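Local coordinates for protein alpha-L-rhamnosidase (Aspergillus terreus, PDB 6GSZ) that probably hydrolyses terminal non-reducing alpha-L-rhamnose residues in alpha-L-rhamnosides, at residues I684-Q687 / N688-V692; T722-S726 / W727-V731; G768-L771 / H772-G776. All blocks are in the same frame, centred on the assembly; numbering follows the deposited sequence. Where two conformers were deposited one is given.

Overall arrangement
All three contacts lie in series in the six-hairpin glycosidase region, the helical catalytic part. Contact 1 ends helix 671-687, contact 2 starts helix 727-732, and contact 3 runs along helix 768-775. The centres of contacts 1 and 2 are about 13 Å apart, and the two meet where Val-692 packs on Trp-727 and pairs with Pro-725. Contact 3 touches neither, its centre about 18 Å from that of contact 2 and about 21 Å from that of contact 1. Helix 712-719 packs against all three, through Met-718 and Ser-717 in contact 1, Phe-715 in contact 2, and Phe-715, Tyr-716 and Leu-719 in contact 3, so a surface helix end, a buried helix start and a buried helix share one neighbour.

Contact 1. Residues I684-Q687 / N688-V692; sequences IIKQ and NDYKV
With chi1 at -65°, Tyr-690 has its CG opposite its own carbonyl carbon and the phenol ring lies back along the helix end, beside Lys-686, whose CG is anti to the backbone N (chi1 176°) and whose chain continues fully extended. The two side chains run in the same direction. Lys-686 CA sits over one face of the ring, displaced toward its rim and 4.2 Å from the Tyr-690 centroid, in a CH-pi contact; farther along, Lys-686 CG lies 3.9 Å from Tyr-690 OH. Ile-685 arrives at about a right angle to the tyrosine and touches with its CG2 branch, 3.6 Å from Tyr-690 CD1. Both Ile-685 and Tyr-690 also rest on helix 712-719, through Met-718 and Ser-717.

The backbone beneath this packing is a Schellman motif that terminates helix 671-687, with Asp-689 as the C-prime residue at a positive phi of 55°. Tyr-690 N reaches back to Ile-685 O at 2.9 Å, and Asp-689 N to Lys-686 O at 3.0 Å, the latter donor standing above the carbonyl plane. Asn-688 N has weak bonds to the carbonyls of both Ile-684 and Ile-685. Lys-686 O takes a further bond, from a water 2.8 Å away that also donates to Asp-689 OD1 at 3.3 Å, linking the helix end to the carboxylate.

The same residues form a type I' turn from Asn-688 to Lys-691, which overlaps the Schellman motif. The Asn-688 side chain spans this turn: its ND2 donates to Lys-691 O over 2.9 Å, with the acceptor close to the amide plane but the donor well above that of the carbonyl. The same Lys-691 oxygen is bound by the amide of Gln-656, which joins the turn to helix 656-664.

Contact 2. Residues T722-S726 / W727-V731; sequences TEVPS and WLYQV
Val-724 sits over one face of the Tyr-729 ring, the two side chains pointing the same way, and this pair is the tight part of the contact. Val-724 CB stands almost directly above the ring centre in a CH-pi contact, 3.6 Å from the Tyr-729 centroid, and Val-724 CG2 lies 3.7 Å from Tyr-729 CE2. The ring is directed back at the preceding loop because Tyr-729 CG is anti to the backbone N (chi1 166°). At the ring edge, in its plane, lies Thr-722 O, which also receives a CA-H...O contact at 3.2 Å from Tyr-729 CA. The phenol oxygen bonds to the carbonyl of Met-745.

Toward solvent the contact thins out. The Thr-722 side chain touches with its CG2 methyl alone, 3.9 Å from Leu-728 CB, and the exposed Glu-723 side chain points away and makes a long, weak ion pair with Lys-691. Inside, Trp-727 is buried, edge-to-face with Trp-742 and bonded through NE1 to Val-764 O. A cis peptide precedes Pro-725, whose backbone pairs with Val-692.

Ser-726 joins loop and helix. Its OG accepts from Tyr-729 N at 3.2 Å, with an N-H...O angle of 146°, and the carbonyls of Glu-723 (O 2.8 Å from OG) and Gln-721 both lie within reach of its single proton. A serine OG accepting from the backbone N-H three residues on is the classic N-cap, here of helix 727-732.

Contact 3. Residues G768-L771 / H772-G776; sequences GSWL and HEVIG
Trp-770 O receives two backbone bonds, from Val-774 N at 2.9 Å and from Ile-775 N at 3.3 Å, as helix 768-775 passes from alpha-type to wider pi-type pairing, which continues with Gly-776 N to Leu-771 O at 2.9 Å.

The Trp-770 indole lies across the two residues that follow this change. Val-774 covers one face: its CB is set off toward the rim, its CG2 makes a CH-pi contact 3.8 Å from the centroid of the five-membered ring, and its CG1 is 3.6 Å from Trp-770 CZ2. Ile-775 crosses the indole at about a right angle, CG1 meeting Trp-770 CZ3 at 3.6 Å, and its side chain lies alongside that of Leu-771, CD1 against Leu-771 CD2. Elsewhere Gly-768 O stands 3.1 Å above the His-772 ring plane, over its centre, and the same oxygen accepts from the His-772 backbone N, in the carbonyl plane. The histidine is fixed by a hydrogen bond between its NE2 and NE2 of His-443 and by stacking on Phe-483; Trp-770 NE1 bonds to Ser-707.

Buried on helices 471-484, 699-708 and 712-719, this is a pi-type turn in the second half of helix 768-775 of the six-hairpin glycosidase domain, an (alpha/alpha)6 barrel in this family.

Contact 1. Residues I684-Q687 / N688-V692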
ATOM      1  N   ILE A 684      -6.354 -24.957 -24.272  1.00 19.95           N
ATOM      2  CA  ILE A 684      -6.305 -25.509 -22.890  1.00 17.91           C
ATOM      3  C   ILE A 684      -7.350 -24.803 -22.011  1.00 19.31           C
ATOM      4  O   ILE A 684      -8.036 -25.472 -21.229  1.00 20.34           O
ATOM      5  CB  ILE A 684      -4.883 -25.384 -22.296  1.00 22.44           C
ATOM      6  CG1 ILE A 684      -3.953 -26.447 -22.886  1.00 26.37           C
ATOM      7  CG2 ILE A 684      -4.921 -25.437 -20.776  1.00 28.93           C
ATOM      8  CD1 ILE A 684      -2.496 -26.017 -22.962  1.00 36.90           C
ATOM      9  N   ILE A 685      -7.458 -23.476 -22.150  1.00 17.68           N
ATOM     10  CA  ILE A 685      -8.424 -22.694 -21.391  1.00 17.79           C
ATOM     11  C   ILE A 685      -9.855 -23.129 -21.744  1.00 19.79           C
ATOM     12  O   ILE A 685     -10.691 -23.324 -20.873  1.00 18.22           O
ATOM     13  CB  ILE A 685      -8.173 -21.196 -21.612  1.00 16.67           C
ATOM     14  CG1 ILE A 685      -6.853 -20.775 -20.954  1.00 16.18           C
ATOM     15  CG2 ILE A 685      -9.355 -20.364 -21.162  1.00 18.31           C
ATOM     16  CD1 ILE A 685      -6.329 -19.410 -21.417  1.00 18.01           C
ATOM     17  N   LYS A 686     -10.124 -23.271 -23.045  1.00 19.82           N
ATOM     18  CA  LYS A 686     -11.459 -23.661 -23.531  1.00 21.53           C
ATOM     19  C   LYS A 686     -11.834 -25.063 -23.020  1.00 20.63           C
ATOM     20  O   LYS A 686     -12.987 -25.284 -22.588  1.00 23.47           O
ATOM     21  CB  LYS A 686     -11.538 -23.514 -25.056  1.00 22.74           C
ATOM     22  CG  LYS A 686     -12.841 -23.966 -25.687  1.00 31.03           C
ATOM     23  CD  LYS A 686     -12.853 -23.843 -27.208  1.00 39.80           C
ATOM     24  CE  LYS A 686     -14.152 -24.382 -27.796  1.00 50.46           C
ATOM     25  NZ  LYS A 686     -14.335 -24.031 -29.228  1.00 55.36           N
ATOM     26  N   GLN A 687     -10.875 -25.991 -23.038  1.00 20.55           N
ATOM     27  CA  GLN A 687     -11.112 -27.366 -22.602  1.00 23.24           C
ATOM     28  C   GLN A 687     -11.310 -27.412 -21.081  1.00 23.73           C
ATOM     29  O   GLN A 687     -11.939 -28.308 -20.590  1.00 24.81           O
ATOM     30  CB  GLN A 687      -9.997 -28.288 -23.092  1.00 28.22           C
ATOM     31  CG  GLN A 687      -9.959 -28.433 -24.611  1.00 33.94           C
ATOM     32  CD  GLN A 687     -11.288 -28.746 -25.267  1.00 46.90           C
ATOM     33  OE1 GLN A 687     -11.753 -28.042 -26.178  1.00 57.22           O
ATOM     34  NE2 GLN A 687     -11.918 -29.822 -24.815  1.00 50.14           N
ATOM     35  N   ASN A 688     -10.835 -26.382 -20.374  1.00 21.83           N
ATOM     36  CA  ASN A 688     -11.057 -26.245 -18.937  1.00 19.67           C
ATOM     37  C   ASN A 688     -12.318 -25.441 -18.619  1.00 18.35           C
ATOM     38  O   ASN A 688     -12.475 -24.978 -17.492  1.00 19.04           O
ATOM     39  CB  ASN A 688      -9.844 -25.554 -18.304  1.00 19.72           C
ATOM     40  CG  ASN A 688      -9.693 -25.842 -16.824  1.00 19.98           C
ATOM     41  OD1 ASN A 688      -9.840 -26.994 -16.427  1.00 23.92           O
ATOM     42  ND2 ASN A 688      -9.360 -24.828 -16.023  1.00 19.01           N
ATOM     43  N   ASP A 689     -13.230 -25.261 -19.575  1.00 19.78           N
ATOM     44  CA  ASP A 689     -14.470 -24.485 -19.406  1.00 19.59           C
ATOM     45  C   ASP A 689     -14.162 -23.066 -18.913  1.00 19.91           C
ATOM     46  O   ASP A 689     -14.931 -22.469 -18.160  1.00 20.35           O
ATOM     47  CB  ASP A 689     -15.454 -25.221 -18.494  1.00 24.50           C
ATOM     48  CG  ASP A 689     -16.066 -26.471 -19.094  1.00 36.97           C
ATOM     49  OD1 ASP A 689     -16.263 -26.503 -20.329  1.00 41.17           O
ATOM     50  OD2 ASP A 689     -16.327 -27.396 -18.317  1.00 47.82           O
ATOM     51  N   TYR A 690     -13.033 -22.519 -19.387  1.00 17.63           N
ATOM     52  CA  TYR A 690     -12.603 -21.135 -19.137  1.00 17.87           C
ATOM     53  C   TYR A 690     -12.314 -20.857 -17.652  1.00 17.13           C
ATOM     54  O   TYR A 690     -12.180 -19.697 -17.267  1.00 18.79           O
ATOM     55  CB  TYR A 690     -13.600 -20.110 -19.686  1.00 18.10           C
ATOM     56  CG  TYR A 690     -13.698 -20.165 -21.195  1.00 20.26           C
ATOM     57  CD1 TYR A 690     -12.791 -19.495 -22.004  1.00 21.33           C
ATOM     58  CD2 TYR A 690     -14.676 -20.930 -21.827  1.00 22.81           C
ATOM     59  CE1 TYR A 690     -12.865 -19.541 -23.389  1.00 21.00           C
ATOM     60  CE2 TYR A 690     -14.756 -20.988 -23.216  1.00 22.78           C
ATOM     61  CZ  TYR A 690     -13.856 -20.279 -23.995  1.00 23.25           C
ATOM     62  OH  TYR A 690     -13.919 -20.277 -25.368  1.00 25.44           O
ATOM     63  N   LYS A 691     -12.152 -21.899 -16.856  1.00 17.23           N
ATOM     64  CA  LYS A 691     -11.776 -21.744 -15.449  1.00 17.05           C
ATOM     65  C   LYS A 691     -10.286 -21.428 -15.368  1.00 16.87           C
ATOM     66  O   LYS A 691      -9.451 -21.922 -16.144  1.00 16.27           O
ATOM     67  CB  LYS A 691     -12.086 -23.013 -14.664  1.00 18.43           C
ATOM     68  CG  LYS A 691     -13.568 -23.327 -14.595  0.50 21.35           C
ATOM     69  CD  LYS A 691     -13.895 -24.681 -14.023  0.50 22.88           C
ATOM     70  CE  LYS A 691     -15.386 -24.847 -13.830  0.50 30.08           C
ATOM     71  NZ  LYS A 691     -15.939 -25.889 -14.725  0.50 34.29           N
ATOM     72  N   VAL A 692      -9.946 -20.566 -14.419  1.00 16.07           N
ATOM     73  CA  VAL A 692      -8.560 -20.119 -14.231  0.50 16.55           C
ATOM     74  C   VAL A 692      -7.720 -21.307 -13.790  1.00 15.82           C
ATOM     75  O   VAL A 692      -8.168 -22.132 -12.968  1.00 16.16           O
ATOM     76  CB  VAL A 692      -8.443 -18.994 -13.190  0.50 19.85           C
ATOM     77  CG1 VAL A 692      -9.390 -17.857 -13.468  0.50 23.27           C
ATOM     78  CG2 VAL A 692      -8.632 -19.510 -11.777  0.50 20.41           C
TER
HETATM   79  O   HOH W   1     -15.650 -24.708 -23.007  1.00 40.21           O

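Contact 2. Residues T722-S726 / W727-V731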
ATOM      1  N   THR A 722     -18.433 -17.955 -13.410  1.00 18.56           N
ATOM      2  CA  THR A 722     -18.865 -17.797 -12.040  1.00 20.32           C
ATOM      3  C   THR A 722     -18.685 -19.061 -11.209  1.00 18.68           C
ATOM      4  O   THR A 722     -18.950 -18.996  -9.990  1.00 19.91           O
ATOM      5  CB  THR A 722     -20.316 -17.324 -11.962  1.00 19.47           C
ATOM      6  OG1 THR A 722     -21.127 -18.284 -12.641  1.00 22.83           O
ATOM      7  CG2 THR A 722     -20.484 -15.952 -12.569  1.00 21.33           C
ATOM      8  N   GLU A 723     -18.269 -20.172 -11.827  1.00 19.91           N
ATOM      9  CA  GLU A 723     -17.990 -21.402 -11.098  1.00 20.58           C
ATOM     10  C   GLU A 723     -16.530 -21.434 -10.658  1.00 19.24           C
ATOM     11  O   GLU A 723     -15.689 -20.812 -11.236  1.00 19.22           O
ATOM     12  CB  GLU A 723     -18.346 -22.642 -11.933  1.00 26.69           C
ATOM     13  CG  GLU A 723     -19.823 -22.755 -12.242  1.00 35.74           C
ATOM     14  CD  GLU A 723     -20.241 -24.165 -12.629  1.00 50.53           C
ATOM     15  OE1 GLU A 723     -19.369 -24.951 -13.137  1.00 54.15           O
ATOM     16  OE2 GLU A 723     -21.430 -24.496 -12.412  1.00 71.75           O
ATOM     17  N   VAL A 724     -16.254 -22.149  -9.567  1.00 17.83           N
ATOM     18  CA  VAL A 724     -14.908 -22.246  -9.036  1.00 17.04           C
ATOM     19  C   VAL A 724     -14.059 -23.119  -9.954  1.00 17.37           C
ATOM     20  O   VAL A 724     -14.557 -24.133 -10.478  1.00 19.61           O
ATOM     21  CB  VAL A 724     -14.961 -22.786  -7.597  1.00 19.06           C
ATOM     22  CG1 VAL A 724     -15.380 -24.243  -7.528  1.00 21.80           C
ATOM     23  CG2 VAL A 724     -13.638 -22.616  -6.867  1.00 18.97           C
ATOM     24  N   PRO A 725     -12.763 -22.814 -10.189  1.00 17.09           N
ATOM     25  CA  PRO A 725     -12.090 -21.566  -9.798  1.00 16.31           C
ATOM     26  C   PRO A 725     -12.237 -20.441 -10.835  1.00 16.46           C
ATOM     27  O   PRO A 725     -12.075 -20.680 -12.056  1.00 17.44           O
ATOM     28  CB  PRO A 725     -10.627 -22.043  -9.726  1.00 15.68           C
ATOM     29  CG  PRO A 725     -10.484 -23.030 -10.830  1.00 16.25           C
ATOM     30  CD  PRO A 725     -11.823 -23.745 -10.842  1.00 16.94           C
ATOM     31  N   SER A 726     -12.484 -19.221 -10.365  1.00 15.85           N
ATOM     32  CA  SER A 726     -12.640 -18.038 -11.192  1.00 16.01           C
ATOM     33  C   SER A 726     -12.709 -16.817 -10.272  1.00 14.21           C
ATOM     34  O   SER A 726     -12.833 -16.952  -9.048  1.00 16.44           O
ATOM     35  CB  SER A 726     -13.898 -18.100 -12.047  1.00 16.70           C
ATOM     36  OG  SER A 726     -15.043 -18.077 -11.212  1.00 16.74           O
ATOM     37  N   TRP A 727     -12.629 -15.625 -10.831  1.00 16.07           N
ATOM     38  CA  TRP A 727     -12.801 -14.403 -10.032  1.00 14.48           C
ATOM     39  C   TRP A 727     -14.247 -14.197  -9.559  1.00 15.53           C
ATOM     40  O   TRP A 727     -14.494 -13.908  -8.390  1.00 15.52           O
ATOM     41  CB  TRP A 727     -12.330 -13.187 -10.804  1.00 14.00           C
ATOM     42  CG  TRP A 727     -10.866 -13.180 -11.071  1.00 15.05           C
ATOM     43  CD1 TRP A 727      -9.897 -12.688 -10.255  1.00 15.40           C
ATOM     44  CD2 TRP A 727     -10.190 -13.624 -12.260  1.00 14.53           C
ATOM     45  NE1 TRP A 727      -8.662 -12.860 -10.814  1.00 14.53           N
ATOM     46  CE2 TRP A 727      -8.813 -13.405 -12.063  1.00 14.93           C
ATOM     47  CE3 TRP A 727     -10.613 -14.212 -13.452  1.00 16.56           C
ATOM     48  CZ2 TRP A 727      -7.855 -13.752 -13.013  1.00 14.81           C
ATOM     49  CZ3 TRP A 727      -9.667 -14.563 -14.390  1.00 17.32           C
ATOM     50  CH2 TRP A 727      -8.311 -14.327 -14.173  1.00 15.91           C
ATOM     51  N   LEU A 728     -15.218 -14.354 -10.463  1.00 15.50           N
ATOM     52  CA  LEU A 728     -16.597 -14.010 -10.117  1.00 15.23           C
ATOM     53  C   LEU A 728     -17.231 -15.073  -9.233  1.00 16.30           C
ATOM     54  O   LEU A 728     -18.246 -14.776  -8.603  1.00 17.14           O
ATOM     55  CB  LEU A 728     -17.436 -13.786 -11.384  1.00 16.18           C
ATOM     56  CG  LEU A 728     -16.998 -12.622 -12.242  1.00 17.57           C
ATOM     57  CD1 LEU A 728     -18.009 -12.365 -13.358  1.00 17.27           C
ATOM     58  CD2 LEU A 728     -16.732 -11.367 -11.441  1.00 16.11           C
ATOM     59  N   TYR A 729     -16.641 -16.267  -9.152  1.00 15.87           N
ATOM     60  CA  TYR A 729     -17.109 -17.217  -8.134  1.00 15.51           C
ATOM     61  C   TYR A 729     -17.057 -16.544  -6.765  1.00 15.63           C
ATOM     62  O   TYR A 729     -17.964 -16.674  -5.964  1.00 16.26           O
ATOM     63  CB  TYR A 729     -16.261 -18.480  -8.143  1.00 16.34           C
ATOM     64  CG  TYR A 729     -16.435 -19.357  -6.937  1.00 15.40           C
ATOM     65  CD1 TYR A 729     -17.572 -20.116  -6.798  1.00 16.50           C
ATOM     66  CD2 TYR A 729     -15.472 -19.430  -5.948  1.00 16.93           C
ATOM     67  CE1 TYR A 729     -17.749 -20.930  -5.692  1.00 17.64           C
ATOM     68  CE2 TYR A 729     -15.620 -20.233  -4.834  1.00 18.12           C
ATOM     69  CZ  TYR A 729     -16.774 -20.992  -4.705  1.00 20.33           C
ATOM     70  OH  TYR A 729     -16.938 -21.792  -3.610  1.00 21.30           O
ATOM     71  N   GLN A 730     -15.942 -15.857  -6.495  1.00 15.28           N
ATOM     72  CA  GLN A 730     -15.787 -15.255  -5.166  1.00 14.03           C
ATOM     73  C   GLN A 730     -16.853 -14.166  -4.958  1.00 15.02           C
ATOM     74  O   GLN A 730     -17.396 -14.041  -3.867  1.00 16.51           O
ATOM     75  CB  GLN A 730     -14.361 -14.709  -4.973  1.00 14.94           C
ATOM     76  CG  GLN A 730     -13.287 -15.726  -5.296  1.00 16.04           C
ATOM     77  CD  GLN A 730     -11.877 -15.321  -4.940  1.00 15.73           C
ATOM     78  OE1 GLN A 730     -11.575 -14.133  -4.812  1.00 14.98           O
ATOM     79  NE2 GLN A 730     -10.990 -16.307  -4.789  1.00 15.88           N
ATOM     80  N   VAL A 731     -17.250 -13.476  -6.036  1.00 15.05           N
ATOM     81  CA  VAL A 731     -18.265 -12.427  -5.992  1.00 15.53           C
ATOM     82  C   VAL A 731     -19.664 -13.036  -5.709  1.00 16.96           C
ATOM     83  O   VAL A 731     -20.439 -12.551  -4.856  1.00 18.08           O
ATOM     84  CB  VAL A 731     -18.256 -11.612  -7.307  1.00 16.70           C
ATOM     85  CG1 VAL A 731     -19.407 -10.628  -7.332  1.00 17.85           C
ATOM     86  CG2 VAL A 731     -16.928 -10.848  -7.452  1.00 15.97           C
TER

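Contact 3. Residues G768-L771 / H772-G776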
ATOM      1  N   GLY A 768      -7.088  -6.737 -11.849  1.00 12.40           N
ATOM      2  CA  GLY A 768      -7.548  -5.375 -11.931  1.00 11.37           C
ATOM      3  C   GLY A 768      -6.874  -4.613 -13.060  1.00 11.05           C
ATOM      4  O   GLY A 768      -7.510  -3.775 -13.734  1.00 11.97           O
ATOM      5  N   SER A 769      -5.579  -4.844 -13.262  1.00 11.27           N
ATOM      6  CA  SER A 769      -4.858  -4.138 -14.337  1.00 11.43           C
ATOM      7  C   SER A 769      -5.438  -4.430 -15.711  1.00 10.99           C
ATOM      8  O   SER A 769      -5.329  -3.582 -16.590  1.00 12.40           O
ATOM      9  CB  SER A 769      -3.372  -4.419 -14.321  1.00 11.76           C
ATOM     10  OG  SER A 769      -3.081  -5.777 -14.536  1.00 12.77           O
ATOM     11  N   TRP A 770      -5.994  -5.628 -15.894  1.00 11.07           N
ATOM     12  CA  TRP A 770      -6.623  -5.951 -17.182  1.00 11.47           C
ATOM     13  C   TRP A 770      -7.922  -5.150 -17.322  1.00 12.85           C
ATOM     14  O   TRP A 770      -8.274  -4.664 -18.419  1.00 13.28           O
ATOM     15  CB  TRP A 770      -6.869  -7.455 -17.327  1.00 11.42           C
ATOM     16  CG  TRP A 770      -7.144  -7.895 -18.731  1.00 13.39           C
ATOM     17  CD1 TRP A 770      -6.199  -8.236 -19.642  1.00 12.88           C
ATOM     18  CD2 TRP A 770      -8.426  -8.107 -19.336  1.00 14.09           C
ATOM     19  NE1 TRP A 770      -6.805  -8.589 -20.810  1.00 14.43           N
ATOM     20  CE2 TRP A 770      -8.163  -8.490 -20.671  1.00 12.81           C
ATOM     21  CE3 TRP A 770      -9.758  -7.958 -18.927  1.00 14.86           C
ATOM     22  CZ2 TRP A 770      -9.185  -8.779 -21.571  1.00 15.72           C
ATOM     23  CZ3 TRP A 770     -10.763  -8.242 -19.825  1.00 16.90           C
ATOM     24  CH2 TRP A 770     -10.477  -8.656 -21.125  1.00 15.82           C
ATOM     25  N   LEU A 771      -8.690  -5.024 -16.244  1.00 12.30           N
ATOM     26  CA  LEU A 771      -9.880  -4.165 -16.264  1.00 12.50           C
ATOM     27  C   LEU A 771      -9.496  -2.733 -16.649  1.00 12.39           C
ATOM     28  O   LEU A 771     -10.121  -2.095 -17.498  1.00 13.99           O
ATOM     29  CB  LEU A 771     -10.578  -4.171 -14.908  1.00 12.99           C
ATOM     30  CG  LEU A 771     -10.944  -5.531 -14.314  1.00 16.53           C
ATOM     31  CD1 LEU A 771     -11.686  -5.365 -12.991  1.00 15.76           C
ATOM     32  CD2 LEU A 771     -11.697  -6.459 -15.188  1.00 18.25           C
ATOM     33  N   HIS A 772      -8.412  -2.240 -16.077  1.00 12.12           N
ATOM     34  CA  HIS A 772      -8.002  -0.861 -16.294  1.00 12.59           C
ATOM     35  C   HIS A 772      -7.514  -0.674 -17.735  1.00 11.72           C
ATOM     36  O   HIS A 772      -7.820   0.375 -18.363  1.00 13.35           O
ATOM     37  CB  HIS A 772      -6.890  -0.431 -15.315  1.00 12.63           C
ATOM     38  CG  HIS A 772      -7.216  -0.595 -13.861  1.00 11.80           C
ATOM     39  ND1 HIS A 772      -6.223  -0.878 -12.952  1.00 11.88           N
ATOM     40  CD2 HIS A 772      -8.382  -0.515 -13.179  1.00 12.44           C
ATOM     41  CE1 HIS A 772      -6.797  -0.946 -11.755  1.00 13.15           C
ATOM     42  NE2 HIS A 772      -8.119  -0.726 -11.860  1.00 12.45           N
ATOM     43  N   GLU A 773      -6.611  -1.573 -18.159  1.00 11.76           N
ATOM     44  CA  GLU A 773      -5.823  -1.333 -19.386  1.00 11.96           C
ATOM     45  C   GLU A 773      -6.508  -1.842 -20.659  1.00 13.32           C
ATOM     46  O   GLU A 773      -6.217  -1.328 -21.734  1.00 14.80           O
ATOM     47  CB  GLU A 773      -4.456  -2.012 -19.315  1.00 13.43           C
ATOM     48  CG  GLU A 773      -3.596  -1.516 -18.156  1.00 14.52           C
ATOM     49  CD  GLU A 773      -2.190  -2.102 -18.148  1.00 16.88           C
ATOM     50  OE1 GLU A 773      -1.788  -2.753 -19.153  1.00 19.14           O
ATOM     51  OE2 GLU A 773      -1.525  -1.980 -17.104  1.00 20.10           O
ATOM     52  N   VAL A 774      -7.355  -2.851 -20.551  1.00 11.76           N
ATOM     53  CA  VAL A 774      -7.927  -3.477 -21.732  1.00 12.46           C
ATOM     54  C   VAL A 774      -9.420  -3.145 -21.828  1.00 12.76           C
ATOM     55  O   VAL A 774      -9.876  -2.623 -22.847  1.00 14.84           O
ATOM     56  CB  VAL A 774      -7.645  -4.993 -21.773  1.00 13.65           C
ATOM     57  CG1 VAL A 774      -8.279  -5.600 -22.989  1.00 15.02           C
ATOM     58  CG2 VAL A 774      -6.146  -5.271 -21.781  1.00 15.26           C
ATOM     59  N   ILE A 775     -10.200  -3.401 -20.778  1.00 12.79           N
ATOM     60  CA  ILE A 775     -11.628  -2.967 -20.793  1.00 14.41           C
ATOM     61  C   ILE A 775     -11.672  -1.434 -20.828  1.00 13.85           C
ATOM     62  O   ILE A 775     -12.381  -0.833 -21.641  1.00 15.88           O
ATOM     63  CB  ILE A 775     -12.441  -3.514 -19.610  1.00 14.90           C
ATOM     64  CG1 ILE A 775     -12.366  -5.043 -19.522  1.00 14.09           C
ATOM     65  CG2 ILE A 775     -13.885  -3.027 -19.716  1.00 16.08           C
ATOM     66  CD1 ILE A 775     -13.180  -5.623 -18.386  1.00 15.56           C
ATOM     67  N   GLY A 776     -10.877  -0.799 -19.959  1.00 13.79           N
ATOM     68  CA  GLY A 776     -10.815   0.660 -19.880  1.00 14.90           C
ATOM     69  C   GLY A 776      -9.869   1.277 -20.886  1.00 13.15           C
ATOM     70  O   GLY A 776      -9.912   2.489 -21.100  1.00 14.70           O
TER